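Local coordinates for uncharacterized protein Rv2277c (Mycobacterium tuberculosis, PDB 5VUG) that is uncharacterized but, as a TIM-barrel member of the glycerophosphodiester phosphodiesterase family, probably hydrolyses phosphoric diesters, at residues Pro11-His16 with Gly38-Trp43; Arg182-Ala187 with Ala227-Glu232; Gln82-Trp87 with Arg102-Pro107; Arg150-Ser155 with Gly169-Glu174. All blocks are in the same frame, centred on the assembly; numbering follows the deposited sequence.

Contact 1: Pro11-His16 with Gly38-Trp43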
loop_
_atom_site.group_PDB
_atom_site.type_symbol
_atom_site.label_atom_id
_atom_site.label_comp_id
_atom_site.label_asym_id
_atom_site.label_seq_id
_atom_site.Cartn_x
_atom_site.Cartn_y
_atom_site.Cartn_z
ATOM N N PRO A 11 -16.450 22.735 5.075
ATOM C CA PRO A 11 -14.985 22.822 4.986
ATOM C C PRO A 11 -14.560 24.177 4.435
ATOM O O PRO A 11 -15.256 24.783 3.618
ATOM C CB PRO A 11 -14.623 21.694 4.009
ATOM C CG PRO A 11 -15.802 20.746 4.070
ATOM C CD PRO A 11 -17.000 21.618 4.290
HETATM N N MSE A 12 -13.410 24.661 4.903
HETATM C CA MSE A 12 -12.792 25.842 4.308
HETATM C C MSE A 12 -12.492 25.595 2.838
HETATM O O MSE A 12 -11.968 24.532 2.478
HETATM C CB MSE A 12 -11.469 26.168 5.004
HETATM C CG MSE A 12 -11.607 26.749 6.396
HETATM SE SE MSE A 12 -9.896 26.589 7.307
HETATM C CE MSE A 12 -8.763 27.485 5.979
ATOM N N ILE A 13 -12.779 26.579 1.990
ATOM C CA ILE A 13 -12.403 26.509 0.581
ATOM C C ILE A 13 -11.036 27.160 0.419
ATOM O O ILE A 13 -10.887 28.368 0.645
ATOM C CB ILE A 13 -13.440 27.203 -0.314
ATOM C CG1 ILE A 13 -14.841 26.615 -0.085
ATOM C CG2 ILE A 13 -13.013 27.104 -1.782
ATOM C CD1 ILE A 13 -14.940 25.128 -0.339
ATOM N N VAL A 14 -10.041 26.375 0.007
ATOM C CA VAL A 14 -8.665 26.864 -0.134
ATOM C C VAL A 14 -8.299 26.870 -1.615
ATOM O O VAL A 14 -8.395 25.837 -2.284
ATOM C CB VAL A 14 -7.672 26.025 0.692
ATOM C CG1 VAL A 14 -6.243 26.543 0.516
ATOM C CG2 VAL A 14 -8.058 26.027 2.171
ATOM N N ALA A 15 -7.881 28.028 -2.131
ATOM C CA ALA A 15 -7.583 28.171 -3.561
ATOM C C ALA A 15 -6.212 27.576 -3.876
ATOM O O ALA A 15 -5.179 28.120 -3.464
ATOM C CB ALA A 15 -7.640 29.637 -3.980
ATOM N N HIS A 16 -6.198 26.486 -4.645
ATOM C CA HIS A 16 -4.957 25.782 -4.956
ATOM C C HIS A 16 -4.131 26.566 -5.972
ATOM O O HIS A 16 -4.562 26.756 -7.115
ATOM C CB HIS A 16 -5.296 24.409 -5.527
ATOM C CG HIS A 16 -4.101 23.546 -5.771
ATOM N ND1 HIS A 16 -3.983 22.742 -6.882
ATOM C CD2 HIS A 16 -2.973 23.353 -5.045
ATOM C CE1 HIS A 16 -2.830 22.097 -6.840
ATOM N NE2 HIS A 16 -2.198 22.445 -5.733
ATOM N N GLY A 38 -14.658 34.399 -2.581
ATOM C CA GLY A 38 -15.075 33.969 -1.263
ATOM C C GLY A 38 -14.261 32.869 -0.627
ATOM O O GLY A 38 -14.736 32.255 0.336
ATOM N N VAL A 39 -13.045 32.605 -1.109
ATOM C CA VAL A 39 -12.260 31.523 -0.510
ATOM C C VAL A 39 -11.893 31.860 0.935
ATOM O O VAL A 39 -11.838 33.026 1.350
ATOM C CB VAL A 39 -11.013 31.177 -1.340
ATOM C CG1 VAL A 39 -11.411 30.883 -2.788
ATOM C CG2 VAL A 39 -9.963 32.285 -1.226
ATOM N N ASP A 40 -11.637 30.804 1.714
ATOM C CA ASP A 40 -11.263 30.901 3.120
ATOM C C ASP A 40 -9.770 30.722 3.353
ATOM O O ASP A 40 -9.301 30.917 4.480
ATOM C CB ASP A 40 -11.999 29.816 3.915
ATOM C CG ASP A 40 -13.495 29.858 3.700
ATOM O OD1 ASP A 40 -14.127 30.835 4.155
ATOM O OD2 ASP A 40 -14.031 28.935 3.047
ATOM N N GLY A 41 -9.023 30.321 2.340
ATOM C CA GLY A 41 -7.590 30.152 2.486
ATOM C C GLY A 41 -6.954 30.236 1.121
ATOM O O GLY A 41 -7.624 30.052 0.097
HETATM N N MSE A 42 -5.651 30.516 1.118
HETATM C CA MSE A 42 -4.887 30.764 -0.100
HETATM C C MSE A 42 -3.644 29.871 -0.098
HETATM O O MSE A 42 -2.778 29.999 0.772
HETATM C CB MSE A 42 -4.492 32.249 -0.161
HETATM C CG MSE A 42 -3.936 32.727 -1.496
HETATM SE SE MSE A 42 -5.313 32.766 -2.896
HETATM C CE MSE A 42 -6.545 34.063 -2.125
ATOM N N TRP A 43 -3.553 28.961 -1.060
ATOM C CA TRP A 43 -2.426 28.037 -1.169
ATOM C C TRP A 43 -1.508 28.534 -2.286
ATOM O O TRP A 43 -1.936 28.643 -3.438
ATOM C CB TRP A 43 -2.946 26.631 -1.498
ATOM C CG TRP A 43 -1.875 25.577 -1.668
ATOM C CD1 TRP A 43 -0.975 25.456 -2.706
ATOM C CD2 TRP A 43 -1.609 24.484 -0.782
ATOM N NE1 TRP A 43 -0.168 24.357 -2.505
ATOM C CE2 TRP A 43 -0.529 23.748 -1.331
ATOM C CE3 TRP A 43 -2.173 24.058 0.428
ATOM C CZ2 TRP A 43 -0.001 22.614 -0.708
ATOM C CZ3 TRP A 43 -1.647 22.930 1.048
ATOM C CH2 TRP A 43 -0.564 22.223 0.480
HETATM O O HOH W 1 -16.241 27.373 4.005
#
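In the first beta-alpha-beta unit of this TIM barrel, strand 12-16 and the start of strand 41-48 lie side by side and parallel, with Ala15 interlocked between Gly41 and Trp43. Ala15 N donates to Gly41 O at 3.0 Å, and Ala15 O accepts Trp43 N at 3.0 Å. Before the ladder is established, Ile13 O takes Asp40 N at 2.8 Å, together with a weaker, bent bond from Gly41 N. The side chain of Asp40 answers: with CG anti to the carbonyl carbon (chi1 -54°), it brings OD2 to within 2.9 Å of Ile13 N, in a nearly straight bond (175°) that uses the anti lone pair. A water donates to both this OD2 and Pro11 O.

Ala15 CB packs on Met42 SE and Val39 CG1 on the face turned to helix 28-36. On the other face, His16 and Trp43 run alongside each other in a T-shaped pair: the imidazole edge puts CD2 3.7 Å from Trp43 CD1, over the indole face, with the ring planes at 62°. His16 ND1 bonds to Asp271 OD1 and NE2 to a glycerol, probably from the crystallisation liquor. The carboxylate thus extends the backbone ladder at its early end, while at the other the Trp43 face and the bond to Asp271 would restrict rotation of the His16 ring, at the end of the strand where the glycerol is bound.

Contact 2: Arg182-Ala187 with Ala227-Glu232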
loop_
_atom_site.group_PDB
_atom_site.type_symbol
_atom_site.label_atom_id
_atom_site.label_comp_id
_atom_site.label_asym_id
_atom_site.label_seq_id
_atom_site.Cartn_x
_atom_site.Cartn_y
_atom_site.Cartn_z
ATOM N N ARG A 182 0.238 7.622 9.033
ATOM C CA ARG A 182 -0.952 7.501 9.865
ATOM C C ARG A 182 -2.163 7.103 9.029
ATOM O O ARG A 182 -2.958 6.250 9.446
ATOM C CB ARG A 182 -1.211 8.803 10.627
ATOM C CG ARG A 182 -2.122 8.597 11.826
ATOM C CD ARG A 182 -2.432 9.876 12.601
ATOM N NE ARG A 182 -1.257 10.507 13.206
ATOM C CZ ARG A 182 -0.645 11.576 12.708
ATOM N NH1 ARG A 182 -1.085 12.134 11.584
ATOM N NH2 ARG A 182 0.406 12.087 13.327
ATOM N N LEU A 183 -2.305 7.688 7.835
ATOM C CA LEU A 183 -3.441 7.358 6.978
ATOM C C LEU A 183 -3.388 5.909 6.526
ATOM O O LEU A 183 -4.419 5.227 6.490
ATOM C CB LEU A 183 -3.458 8.269 5.755
ATOM C CG LEU A 183 -3.927 9.699 6.006
ATOM C CD1 LEU A 183 -3.638 10.519 4.758
ATOM C CD2 LEU A 183 -5.423 9.730 6.381
ATOM N N PHE A 184 -2.202 5.424 6.150
ATOM C CA PHE A 184 -2.106 4.044 5.693
ATOM C C PHE A 184 -2.225 3.051 6.842
ATOM O O PHE A 184 -2.796 1.967 6.660
ATOM C CB PHE A 184 -0.861 3.827 4.829
ATOM C CG PHE A 184 -1.080 4.182 3.382
ATOM C CD1 PHE A 184 -1.771 3.313 2.544
ATOM C CD2 PHE A 184 -0.644 5.396 2.868
ATOM C CE1 PHE A 184 -2.001 3.634 1.212
ATOM C CE2 PHE A 184 -0.870 5.725 1.529
ATOM C CZ PHE A 184 -1.548 4.835 0.704
ATOM N N ASN A 185 -1.717 3.386 8.030
ATOM C CA ASN A 185 -1.982 2.518 9.178
ATOM C C ASN A 185 -3.479 2.419 9.447
ATOM O O ASN A 185 -4.013 1.324 9.660
ATOM C CB ASN A 185 -1.238 3.012 10.423
ATOM C CG ASN A 185 0.187 2.480 10.510
ATOM O OD1 ASN A 185 0.490 1.390 10.016
ATOM N ND2 ASN A 185 1.072 3.249 11.149
HETATM N N MSE A 186 -4.182 3.548 9.427
HETATM C CA MSE A 186 -5.626 3.471 9.633
HETATM C C MSE A 186 -6.326 2.616 8.570
HETATM O O MSE A 186 -7.157 1.761 8.900
HETATM C CB MSE A 186 -6.254 4.866 9.750
HETATM C CG MSE A 186 -5.977 5.530 11.081
HETATM SE SE MSE A 186 -6.907 4.609 12.535
HETATM C CE MSE A 186 -8.733 4.873 11.904
ATOM N N ALA A 187 -5.962 2.823 7.302
ATOM C CA ALA A 187 -6.642 2.128 6.215
ATOM C C ALA A 187 -6.336 0.636 6.223
ATOM O O ALA A 187 -7.199 -0.183 5.886
ATOM C CB ALA A 187 -6.244 2.739 4.871
ATOM N N ALA A 227 -5.793 4.787 -3.655
ATOM C CA ALA A 227 -6.126 4.836 -2.237
ATOM C C ALA A 227 -7.041 6.018 -1.943
ATOM O O ALA A 227 -6.749 7.152 -2.338
ATOM C CB ALA A 227 -4.853 4.962 -1.404
ATOM N N GLU A 228 -8.144 5.751 -1.244
ATOM C CA GLU A 228 -9.055 6.778 -0.739
ATOM C C GLU A 228 -8.951 6.751 0.786
ATOM O O GLU A 228 -9.622 5.958 1.455
ATOM C CB GLU A 228 -10.467 6.497 -1.243
ATOM C CG GLU A 228 -10.539 6.468 -2.766
ATOM C CD GLU A 228 -11.930 6.137 -3.297
ATOM O OE1 GLU A 228 -12.918 6.265 -2.538
ATOM O OE2 GLU A 228 -12.032 5.756 -4.479
ATOM N N LEU A 229 -8.106 7.626 1.337
ATOM C CA LEU A 229 -7.631 7.472 2.708
ATOM C C LEU A 229 -8.415 8.264 3.743
ATOM O O LEU A 229 -8.283 7.977 4.940
ATOM C CB LEU A 229 -6.155 7.867 2.798
ATOM C CG LEU A 229 -5.246 6.937 1.990
ATOM C CD1 LEU A 229 -3.866 7.561 1.878
ATOM C CD2 LEU A 229 -5.169 5.546 2.625
ATOM N N TRP A 230 -9.206 9.251 3.327
ATOM C CA TRP A 230 -9.983 10.060 4.256
ATOM C C TRP A 230 -11.383 9.477 4.376
ATOM O O TRP A 230 -12.118 9.406 3.383
ATOM C CB TRP A 230 -10.074 11.511 3.780
ATOM C CG TRP A 230 -8.790 12.305 3.837
ATOM C CD1 TRP A 230 -8.126 12.858 2.774
ATOM C CD2 TRP A 230 -8.037 12.663 5.009
ATOM N NE1 TRP A 230 -7.007 13.532 3.213
ATOM C CE2 TRP A 230 -6.930 13.426 4.579
ATOM C CE3 TRP A 230 -8.192 12.410 6.379
ATOM C CZ2 TRP A 230 -5.975 13.931 5.469
ATOM C CZ3 TRP A 230 -7.245 12.912 7.264
ATOM C CH2 TRP A 230 -6.150 13.667 6.804
ATOM N N ASP A 231 -11.743 9.062 5.589
ATOM C CA ASP A 231 -13.084 8.616 5.939
ATOM C C ASP A 231 -13.362 9.077 7.366
ATOM O O ASP A 231 -12.510 9.703 8.005
ATOM C CB ASP A 231 -13.270 7.104 5.711
ATOM C CG ASP A 231 -12.212 6.252 6.406
ATOM O OD1 ASP A 231 -11.709 6.625 7.485
ATOM O OD2 ASP A 231 -11.897 5.170 5.869
ATOM N N GLU A 232 -14.563 8.782 7.872
ATOM C CA GLU A 232 -14.898 9.229 9.219
ATOM C C GLU A 232 -13.880 8.725 10.236
ATOM O O GLU A 232 -13.445 9.477 11.115
ATOM C CB GLU A 232 -16.313 8.797 9.605
ATOM C CG GLU A 232 -16.842 9.554 10.819
ATOM C CD GLU A 232 -18.214 9.078 11.272
ATOM O OE1 GLU A 232 -18.454 9.027 12.501
ATOM O OE2 GLU A 232 -19.048 8.756 10.397
HETATM O O HOH W 2 -7.182 5.913 6.355
#
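Leu229 is the knob of this contact, projecting from the loop after strand 220-227 onto Leu183, Phe184 and Ala187 of helix 176-189. Its two methyls divide the work. CD2 stands over the centre of the Phe184 ring and also rests against Ala187 CB at 3.8 Å, while CD1 lies over the same face but toward its rim, 3.5 Å from Phe184 CE2. The side chains of Leu229 and Phe184 meet nearly at right angles, so both branches of the leucine fork lie across the aromatic surface. Ala227 CB adds a smaller bump at Phe184 CZ, 3.9 Å away.

The helix returns a knob of its own. Leu183, its CG anti to the carbonyl carbon (chi1 -75°), lays CD2 on the face of the Trp230 six-membered ring, 3.9 Å from the centroid and only 14° off the normal. Its CB meanwhile backs onto Leu229 CD1. Beside this apolar seam a water lies within hydrogen-bonding distance of both Leu183 O and Leu229 O, bridging two carbonyls that cannot bond each other.

Phe204 of strand 201-205 touches both leucines and accepts Trp230 NE1 through its backbone O; Phe238 of helix 232-239 meets Trp230 edge-to-face. Beyond Phe184 and Ala187 lie Val212 and Leu188 of the second subunit.

Contact 3: Gln82-Trp87 with Arg102-Pro107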
loop_
_atom_site.group_PDB
_atom_site.type_symbol
_atom_site.label_atom_id
_atom_site.label_comp_id
_atom_site.label_asym_id
_atom_site.label_seq_id
_atom_site.Cartn_x
_atom_site.Cartn_y
_atom_site.Cartn_z
ATOM N N GLN A 82 9.811 40.568 -14.584
ATOM C CA GLN A 82 9.559 40.912 -15.974
ATOM C C GLN A 82 8.931 39.773 -16.769
ATOM O O GLN A 82 8.441 40.016 -17.879
ATOM C CB GLN A 82 10.856 41.373 -16.648
ATOM C CG GLN A 82 11.384 42.688 -16.109
ATOM C CD GLN A 82 10.419 43.832 -16.340
ATOM O OE1 GLN A 82 9.916 44.438 -15.392
ATOM N NE2 GLN A 82 10.150 44.130 -17.605
ATOM N N LEU A 83 8.915 38.550 -16.234
ATOM C CA LEU A 83 8.354 37.415 -16.955
ATOM C C LEU A 83 6.841 37.376 -16.804
ATOM O O LEU A 83 6.296 37.710 -15.747
ATOM C CB LEU A 83 8.956 36.098 -16.458
ATOM C CG LEU A 83 10.475 35.977 -16.596
ATOM C CD1 LEU A 83 10.966 34.650 -15.987
ATOM C CD2 LEU A 83 10.898 36.106 -18.059
ATOM N N ASN A 84 6.167 36.956 -17.869
ATOM C CA ASN A 84 4.712 36.861 -17.897
ATOM C C ASN A 84 4.332 35.430 -17.528
ATOM O O ASN A 84 4.475 34.514 -18.342
ATOM C CB ASN A 84 4.218 37.230 -19.292
ATOM C CG ASN A 84 2.713 37.152 -19.421
ATOM O OD1 ASN A 84 2.008 36.805 -18.474
ATOM N ND2 ASN A 84 2.209 37.498 -20.599
ATOM N N ALA A 85 3.843 35.235 -16.293
ATOM C CA ALA A 85 3.413 33.929 -15.793
ATOM C C ALA A 85 2.031 33.515 -16.301
ATOM O O ALA A 85 1.494 32.490 -15.858
ATOM C CB ALA A 85 3.441 33.912 -14.259
ATOM N N GLY A 86 1.432 34.294 -17.193
ATOM C CA GLY A 86 0.238 33.892 -17.905
ATOM C C GLY A 86 0.515 33.415 -19.311
ATOM O O GLY A 86 -0.428 33.225 -20.090
ATOM N N TRP A 87 1.786 33.202 -19.651
ATOM C CA TRP A 87 2.186 32.976 -21.039
ATOM C C TRP A 87 1.478 31.779 -21.654
ATOM O O TRP A 87 1.131 31.800 -22.842
ATOM C CB TRP A 87 3.689 32.740 -21.083
ATOM C CG TRP A 87 4.275 32.738 -22.455
ATOM C CD1 TRP A 87 4.719 31.652 -23.165
ATOM C CD2 TRP A 87 4.516 33.879 -23.273
ATOM N NE1 TRP A 87 5.217 32.055 -24.381
ATOM C CE2 TRP A 87 5.103 33.419 -24.471
ATOM C CE3 TRP A 87 4.292 35.249 -23.113
ATOM C CZ2 TRP A 87 5.471 34.280 -25.494
ATOM C CZ3 TRP A 87 4.658 36.101 -24.134
ATOM C CH2 TRP A 87 5.235 35.613 -25.310
ATOM N N ARG A 102 -2.086 40.420 -21.977
ATOM C CA ARG A 102 -2.416 41.093 -20.718
ATOM C C ARG A 102 -1.615 40.362 -19.641
ATOM O O ARG A 102 -2.139 39.494 -18.942
ATOM C CB ARG A 102 -3.919 41.060 -20.426
ATOM C CG ARG A 102 -4.337 41.823 -19.158
ATOM C CD ARG A 102 -4.685 40.886 -17.993
ATOM N NE ARG A 102 -5.076 41.610 -16.781
ATOM C CZ ARG A 102 -4.308 41.752 -15.703
ATOM N NH1 ARG A 102 -3.095 41.216 -15.667
ATOM N NH2 ARG A 102 -4.758 42.428 -14.652
ATOM N N ALA A 103 -0.341 40.731 -19.511
ATOM C CA ALA A 103 0.592 39.942 -18.715
ATOM C C ALA A 103 0.181 39.878 -17.248
ATOM O O ALA A 103 -0.290 40.862 -16.666
ATOM C CB ALA A 103 2.004 40.516 -18.825
ATOM N N THR A 104 0.352 38.691 -16.663
ATOM C CA THR A 104 0.261 38.476 -15.222
ATOM C C THR A 104 1.656 38.079 -14.750
ATOM O O THR A 104 2.049 36.909 -14.889
ATOM C CB THR A 104 -0.752 37.365 -14.910
ATOM O OG1 THR A 104 -0.417 36.183 -15.652
ATOM C CG2 THR A 104 -2.171 37.790 -15.282
ATOM N N PRO A 105 2.450 39.007 -14.215
ATOM C CA PRO A 105 3.858 38.703 -13.928
ATOM C C PRO A 105 4.020 37.793 -12.721
ATOM O O PRO A 105 3.116 37.622 -11.903
ATOM C CB PRO A 105 4.474 40.079 -13.649
ATOM C CG PRO A 105 3.334 40.945 -13.257
ATOM C CD PRO A 105 2.122 40.421 -13.979
ATOM N N ILE A 106 5.214 37.221 -12.601
ATOM C CA ILE A 106 5.584 36.528 -11.362
ATOM C C ILE A 106 5.582 37.531 -10.216
ATOM O O ILE A 106 6.304 38.537 -10.282
ATOM C CB ILE A 106 6.964 35.865 -11.469
ATOM C CG1 ILE A 106 6.966 34.749 -12.518
ATOM C CG2 ILE A 106 7.420 35.353 -10.092
ATOM C CD1 ILE A 106 8.355 34.155 -12.759
ATOM N N PRO A 107 4.824 37.284 -9.135
ATOM C CA PRO A 107 4.849 38.191 -7.981
ATOM C C PRO A 107 5.813 37.732 -6.897
ATOM O O PRO A 107 6.127 36.542 -6.792
ATOM C CB PRO A 107 3.412 38.095 -7.464
ATOM C CG PRO A 107 3.066 36.602 -7.714
ATOM C CD PRO A 107 3.812 36.214 -8.983
#
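Asn84 and Thr104 carry the polar part of this loop-to-loop contact, and the Asn84 carboxamide is its centre. Its OD1 accepts Thr104 N at 3.1 Å and, within its own segment, Gly86 N at 2.9 Å. The two donors reach the oxygen from opposite faces of the amide plane, each well out of that plane. The bond to Gly86 N forms an Asx turn, nested in the type I turn from Asn84 to Trp87. A first torsion that sets CG opposite the backbone N (chi1 180°) carries the amide to Thr104, while ND2 bonds to Tyr99 O.

Backbone bonds are weaker. Ala85 N reaches Thr104 O at 2.8 Å but at a strongly bent angle, and Ile106 N lies 3.4 Å from Leu83 O. The same Leu83 carbonyl receives a CA-H...O contact from Pro105 CA at 3.2 Å.

The Ala103 methyl makes van der Waals contact with the Asn84 amide, CB to CG 3.5 Å. Apolar contacts gather on Ile106: Ala85 CB meets Ile106 CG1 at 4.0 Å, and the neighbouring Leu83 and Ile106 side chains run alongside, pointing the same way.

With no regular strand pairing between the two loops, one amide oxygen gripped by two N-H groups both shapes the turn and ties it to the opposite segment.

Contact 4: Arg150-Ser155 with Gly169-Glu174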
loop_
_atom_site.group_PDB
_atom_site.type_symbol
_atom_site.label_atom_id
_atom_site.label_comp_id
_atom_site.label_asym_id
_atom_site.label_seq_id
_atom_site.Cartn_x
_atom_site.Cartn_y
_atom_site.Cartn_z
ATOM N N ARG A 150 -0.460 33.910 10.357
ATOM C CA ARG A 150 -1.545 33.416 9.518
ATOM C C ARG A 150 -1.040 32.544 8.378
ATOM O O ARG A 150 -1.798 32.261 7.445
ATOM C CB ARG A 150 -2.426 34.556 8.994
ATOM C CG ARG A 150 -1.737 35.509 8.021
ATOM C CD ARG A 150 -2.734 36.600 7.625
ATOM N NE ARG A 150 -2.155 37.670 6.815
ATOM C CZ ARG A 150 -2.350 37.801 5.503
ATOM N NH1 ARG A 150 -3.095 36.919 4.845
ATOM N NH2 ARG A 150 -1.799 38.813 4.846
ATOM N N SER A 151 0.212 32.087 8.443
ATOM C CA SER A 151 0.809 31.302 7.369
ATOM C C SER A 151 1.216 29.921 7.874
ATOM O O SER A 151 1.750 29.785 8.986
ATOM C CB SER A 151 2.031 32.027 6.772
ATOM O OG SER A 151 1.661 33.298 6.260
ATOM N N ILE A 152 0.970 28.902 7.045
ATOM C CA ILE A 152 1.295 27.507 7.340
ATOM C C ILE A 152 2.257 27.028 6.261
ATOM O O ILE A 152 1.917 27.048 5.074
ATOM C CB ILE A 152 0.030 26.633 7.347
ATOM C CG1 ILE A 152 -0.997 27.148 8.366
ATOM C CG2 ILE A 152 0.378 25.151 7.591
ATOM C CD1 ILE A 152 -0.533 27.074 9.808
ATOM N N VAL A 153 3.451 26.595 6.661
ATOM C CA VAL A 153 4.435 26.087 5.711
ATOM C C VAL A 153 4.172 24.611 5.455
ATOM O O VAL A 153 4.094 23.812 6.396
ATOM C CB VAL A 153 5.863 26.312 6.224
ATOM C CG1 VAL A 153 6.869 25.666 5.275
ATOM C CG2 VAL A 153 6.124 27.827 6.373
ATOM N N TYR A 154 4.072 24.246 4.174
ATOM C CA TYR A 154 3.855 22.877 3.734
ATOM C C TYR A 154 4.992 22.435 2.817
ATOM O O TYR A 154 5.560 23.243 2.084
ATOM C CB TYR A 154 2.517 22.727 2.961
ATOM C CG TYR A 154 2.285 21.283 2.585
ATOM C CD1 TYR A 154 1.774 20.383 3.519
ATOM C CD2 TYR A 154 2.620 20.801 1.323
ATOM C CE1 TYR A 154 1.609 19.048 3.214
ATOM C CE2 TYR A 154 2.457 19.460 0.999
ATOM C CZ TYR A 154 1.943 18.590 1.943
ATOM O OH TYR A 154 1.787 17.259 1.622
ATOM N N SER A 155 5.310 21.136 2.850
ATOM C CA SER A 155 6.157 20.520 1.832
ATOM C C SER A 155 5.864 19.026 1.765
ATOM O O SER A 155 5.536 18.403 2.778
ATOM C CB SER A 155 7.652 20.736 2.117
ATOM O OG SER A 155 8.471 20.180 1.093
ATOM N N GLY A 169 9.247 31.112 15.072
ATOM C CA GLY A 169 7.984 31.740 14.757
ATOM C C GLY A 169 7.212 31.139 13.601
ATOM O O GLY A 169 6.069 31.551 13.369
ATOM N N LEU A 170 7.781 30.185 12.864
ATOM C CA LEU A 170 7.087 29.626 11.709
ATOM C C LEU A 170 6.112 28.546 12.150
ATOM O O LEU A 170 6.455 27.681 12.963
ATOM C CB LEU A 170 8.075 29.023 10.711
ATOM C CG LEU A 170 8.844 29.945 9.772
ATOM C CD1 LEU A 170 9.462 29.146 8.638
ATOM C CD2 LEU A 170 7.929 31.017 9.240
ATOM N N GLN A 171 4.899 28.597 11.610
ATOM C CA GLN A 171 3.937 27.515 11.772
ATOM C C GLN A 171 4.135 26.527 10.633
ATOM O O GLN A 171 4.158 26.925 9.462
ATOM C CB GLN A 171 2.515 28.061 11.692
ATOM C CG GLN A 171 2.166 29.117 12.718
ATOM C CD GLN A 171 0.688 29.457 12.655
ATOM O OE1 GLN A 171 0.263 30.300 11.855
ATOM N NE2 GLN A 171 -0.109 28.773 13.468
ATOM N N VAL A 172 4.259 25.241 10.964
ATOM C CA VAL A 172 4.641 24.232 9.981
ATOM C C VAL A 172 3.632 23.087 9.990
ATOM O O VAL A 172 3.284 22.563 11.056
ATOM C CB VAL A 172 6.071 23.714 10.239
ATOM C CG1 VAL A 172 6.498 22.739 9.158
ATOM C CG2 VAL A 172 7.071 24.891 10.365
ATOM N N ALA A 173 3.174 22.693 8.806
ATOM C CA ALA A 173 2.304 21.530 8.697
ATOM C C ALA A 173 3.059 20.258 9.071
ATOM O O ALA A 173 4.289 20.179 8.983
ATOM C CB ALA A 173 1.771 21.389 7.272
ATOM N N GLU A 174 2.299 19.251 9.494
ATOM C CA GLU A 174 2.867 17.928 9.703
ATOM C C GLU A 174 3.572 17.464 8.432
ATOM O O GLU A 174 3.109 17.728 7.319
ATOM C CB GLU A 174 1.748 16.949 10.060
ATOM C CG GLU A 174 2.235 15.530 10.202
ATOM C CD GLU A 174 1.247 14.647 10.904
ATOM O OE1 GLU A 174 0.300 14.174 10.236
ATOM O OE2 GLU A 174 1.426 14.435 12.127
HETATM O O HOH W 3 4.164 30.714 9.819
HETATM O O HOH W 4 5.526 20.704 6.402
HETATM O O HOH W 5 4.219 19.077 5.237
#
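Ile152 spreads its two branches along the segment 169-174, and with Tyr154 it makes the apolar centre on one side of the strand pair. Its CD1 reaches back to Gln171 CB at 3.7 Å, the two side chains crossing at a slant, while CG2, set opposite the backbone N, points forward to Ala173 CB at 4.0 Å. Ala173 CB also lies at the edge of the Tyr154 ring, 3.9 Å from Tyr154 CD1. On the other face Val153 CG2 packs against Leu170 CD1, and Val172 continues onto helix 158-165.

Between these layers run two short, straight backbone bonds that grip Val153 at both of its polar atoms: Val153 N donates to Gln171 O at 2.9 Å (172°), and Ala173 N donates to Val153 O at 2.8 Å (168°).

Past them the strands separate and water takes over. At the early end one water donates to Ser151 O at 2.7 Å and accepts from Gln171 N; at the late end another bridges Ser155 O and Glu174 O. The Tyr154 hydroxyl is bonded to Arg176, and Ser151 OG to Ala147 O.

Parallel strands joined through helix 158-165 form the beta-alpha-beta unit from which TIM barrels are built, here with a short second strand.

The four contacts follow the barrel from its core to its margins. Contacts 1 and 4 belong to the same curved sheet, their centres 16 Å apart with strand 121-125 between them, and they touch where Trp43 CH2 lies 3.6 Å from Tyr154 CD2. Each lies near bound glycerol, probably from the crystallisation liquor: the side chain of His16 is about 3 Å from a glycerol, that of Tyr154 about 4 Å from one. Contact 4 is joined to contact 2 by a salt bridge, Glu174 OE1 to Arg182 NH1 at 2.8 Å, just where strand 171-172 leads into helix 176-189. Contact 3 stands apart, centred about 39 Å from contact 2 across the chain's centre and touching none of the others.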